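Local coordinates for thiol transferase (PDB 4F0B), which binds oxidized glutathione disulfide in a GST fold and probably acts as a glutathione-dependent transferase of the Ure2p class, at residues L88-L91 / A92-D96. Numbering follows the deposited sequence. Where two conformers were deposited one is given.
Sequences LLYL and AQHFD
Residues 88-91 and 92-96 form the last turns of helix 84-95, where Ala92 N, Gln93 N, His94 N and Phe95 N bond to the carbonyls of Leu88, Leu89, Tyr90 and Leu91. Asp96 is the first residue to leave helical geometry. In one of two conformers of His94, ND1 gives Tyr90 O a second bond of 2.9 Å; ND1 and His94 N approach from opposite faces of the carbonyl plane, and the oxygen sits 11° out of the imidazole plane. In that conformer the imidazole makes an offset stack on the Tyr90 phenol (centroids 3.8 Å apart, planes at 22°). With CG anti to the backbone N (chi1 -179°), the Tyr90 ring reaches toward the helix C-terminus, one face meeting His94. Tyrosine suits this place, adding to its flat ring a hydroxyl that bonds His76 ND1 of its own chain and Lys110 NZ of the second subunit. Helix 84-95 belongs to the thioredoxin-like N-terminal domain and packs on helix 20-33. A leucine in place of Tyr90 would probably cost the imidazole its stacking partner and both hydroxyl partners their mate. Apolar Leu91 suits its contacts with Leu25 and Phe95, its CD2 lying 4.0 Å from Phe95 CE2. Buried Asp96 accepts bonds from Tyr33, Ala100, Phe101 and Ser102.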
ATOM      1  N   LEU A  88     -11.148  -3.768  -0.074  1.00  5.99           N
ATOM      2  CA  LEU A  88     -11.414  -4.727   1.007  1.00  5.35           C
ATOM      3  C   LEU A  88     -11.878  -4.000   2.266  1.00  5.30           C
ATOM      4  O   LEU A  88     -12.838  -4.411   2.923  1.00  6.88           O
ATOM      5  CB  LEU A  88     -10.148  -5.554   1.290  1.00  5.24           C
ATOM      6  CG  LEU A  88      -9.698  -6.447   0.135  1.00  5.51           C
ATOM      7  CD1 LEU A  88      -8.380  -7.149   0.492  1.00  5.95           C
ATOM      8  CD2 LEU A  88     -10.700  -7.554  -0.185  1.00  8.53           C
ATOM      9  N   LEU A  89     -11.177  -2.932   2.625  1.00  5.50           N
ATOM     10  CA  LEU A  89     -11.551  -2.152   3.817  1.00  5.92           C
ATOM     11  C   LEU A  89     -12.953  -1.533   3.688  1.00  5.92           C
ATOM     12  O   LEU A  89     -13.728  -1.560   4.635  1.00  7.88           O
ATOM     13  CB  LEU A  89     -10.504  -1.064   4.081  1.00  5.08           C
ATOM     14  CG  LEU A  89      -9.190  -1.660   4.620  1.00  4.26           C
ATOM     15  CD1 LEU A  89      -8.084  -0.658   4.386  1.00  6.19           C
ATOM     16  CD2 LEU A  89      -9.324  -1.914   6.095  1.00  6.73           C
ATOM     17  N   TYR A  90     -13.269  -0.972   2.524  1.00  6.59           N
ATOM     18  CA  TYR A  90     -14.589  -0.387   2.305  1.00  7.45           C
ATOM     19  C   TYR A  90     -15.706  -1.420   2.438  1.00  6.92           C
ATOM     20  O   TYR A  90     -16.717  -1.191   3.093  1.00  8.41           O
ATOM     21  CB  TYR A  90     -14.666   0.195   0.893  1.00  7.00           C
ATOM     22  CG  TYR A  90     -16.001   0.842   0.606  1.00  7.12           C
ATOM     23  CD1 TYR A  90     -16.233   2.181   0.948  1.00  8.25           C
ATOM     24  CD2 TYR A  90     -17.053   0.118   0.028  1.00  9.42           C
ATOM     25  CE1 TYR A  90     -17.484   2.774   0.708  1.00 11.86           C
ATOM     26  CE2 TYR A  90     -18.295   0.702  -0.210  1.00  9.15           C
ATOM     27  CZ  TYR A  90     -18.510   2.029   0.137  1.00 10.48           C
ATOM     28  OH  TYR A  90     -19.752   2.615  -0.113  1.00 11.98           O
ATOM     29  N   LEU A  91     -15.520  -2.559   1.772  1.00  6.68           N
ATOM     30  CA  LEU A  91     -16.554  -3.583   1.801  1.00  7.34           C
ATOM     31  C   LEU A  91     -16.713  -4.127   3.208  1.00  7.94           C
ATOM     32  O   LEU A  91     -17.851  -4.380   3.658  1.00  9.25           O
ATOM     33  CB  LEU A  91     -16.220  -4.710   0.820  1.00  9.95           C
ATOM     34  CG  LEU A  91     -16.336  -4.358  -0.670  1.00  8.99           C
ATOM     35  CD1 LEU A  91     -15.800  -5.500  -1.518  1.00 11.64           C
ATOM     36  CD2 LEU A  91     -17.797  -4.072  -1.043  1.00 11.02           C
ATOM     37  N   ALA A  92     -15.606  -4.305   3.912  1.00  7.76           N
ATOM     38  CA  ALA A  92     -15.712  -4.733   5.306  1.00  8.73           C
ATOM     39  C   ALA A  92     -16.482  -3.718   6.144  1.00  9.45           C
ATOM     40  O   ALA A  92     -17.374  -4.100   6.909  1.00 10.14           O
ATOM     41  CB  ALA A  92     -14.330  -5.002   5.897  1.00  9.16           C
ATOM     42  N   GLN A  93     -16.169  -2.437   5.998  1.00  8.49           N
ATOM     43  CA  GLN A  93     -16.810  -1.431   6.833  1.00 11.34           C
ATOM     44  C   GLN A  93     -18.317  -1.378   6.581  1.00 11.27           C
ATOM     45  O   GLN A  93     -19.102  -1.194   7.504  1.00 14.76           O
ATOM     46  CB  GLN A  93     -16.168  -0.047   6.605  1.00 13.58           C
ATOM     47  CG  GLN A  93     -16.914   1.103   7.343  1.00 24.19           C
ATOM     48  CD  GLN A  93     -16.239   2.479   7.179  1.00 32.66           C
ATOM     49  OE1 GLN A  93     -15.397   2.661   6.307  1.00 37.29           O
ATOM     50  NE2 GLN A  93     -16.595   3.433   8.038  1.00 33.87           N
ATOM     51  N   HIS A  94     -18.693  -1.573   5.326  0.59  9.45           N
ATOM     52  CA  HIS A  94     -20.075  -1.425   4.898  0.59  9.93           C
ATOM     53  C   HIS A  94     -20.931  -2.687   5.020  0.59 10.79           C
ATOM     54  O   HIS A  94     -22.150  -2.592   5.191  0.59 15.67           O
ATOM     55  CB  HIS A  94     -20.096  -0.848   3.491  0.59 11.78           C
ATOM     56  CG  HIS A  94     -19.772   0.608   3.468  0.59 10.64           C
ATOM     57  ND1 HIS A  94     -18.478   1.094   3.564  0.59  9.49           N
ATOM     58  CD2 HIS A  94     -20.587   1.688   3.451  0.59 10.67           C
ATOM     59  CE1 HIS A  94     -18.520   2.416   3.584  0.59 11.67           C
ATOM     60  NE2 HIS A  94     -19.785   2.801   3.498  0.59 12.13           N
ATOM     61  N   PHE A  95     -20.299  -3.857   4.984  1.00 10.82           N
ATOM     62  CA  PHE A  95     -21.034  -5.128   4.957  1.00 12.53           C
ATOM     63  C   PHE A  95     -20.642  -6.169   5.992  1.00 16.96           C
ATOM     64  O   PHE A  95     -21.385  -7.122   6.193  1.00 20.09           O
ATOM     65  CB  PHE A  95     -20.949  -5.756   3.545  1.00 12.73           C
ATOM     66  CG  PHE A  95     -21.558  -4.903   2.466  1.00 14.08           C
ATOM     67  CD1 PHE A  95     -22.938  -4.859   2.293  1.00 14.45           C
ATOM     68  CD2 PHE A  95     -20.748  -4.126   1.637  1.00 16.32           C
ATOM     69  CE1 PHE A  95     -23.494  -4.070   1.297  1.00 18.04           C
ATOM     70  CE2 PHE A  95     -21.315  -3.334   0.647  1.00 16.39           C
ATOM     71  CZ  PHE A  95     -22.679  -3.311   0.483  1.00 18.59           C
ATOM     72  N   ASP A  96     -19.519  -6.006   6.681  1.00 12.88           N
ATOM     73  CA  ASP A  96     -19.098  -7.020   7.637  1.00 12.56           C
ATOM     74  C   ASP A  96     -19.511  -6.584   9.043  1.00 13.71           C
ATOM     75  O   ASP A  96     -18.672  -6.317   9.905  1.00 14.39           O
ATOM     76  CB  ASP A  96     -17.579  -7.245   7.522  1.00 11.26           C
ATOM     77  CG  ASP A  96     -17.075  -8.401   8.370  1.00 10.62           C
ATOM     78  OD1 ASP A  96     -17.882  -9.280   8.739  1.00 11.54           O
ATOM     79  OD2 ASP A  96     -15.857  -8.458   8.626  1.00 10.76           O
TER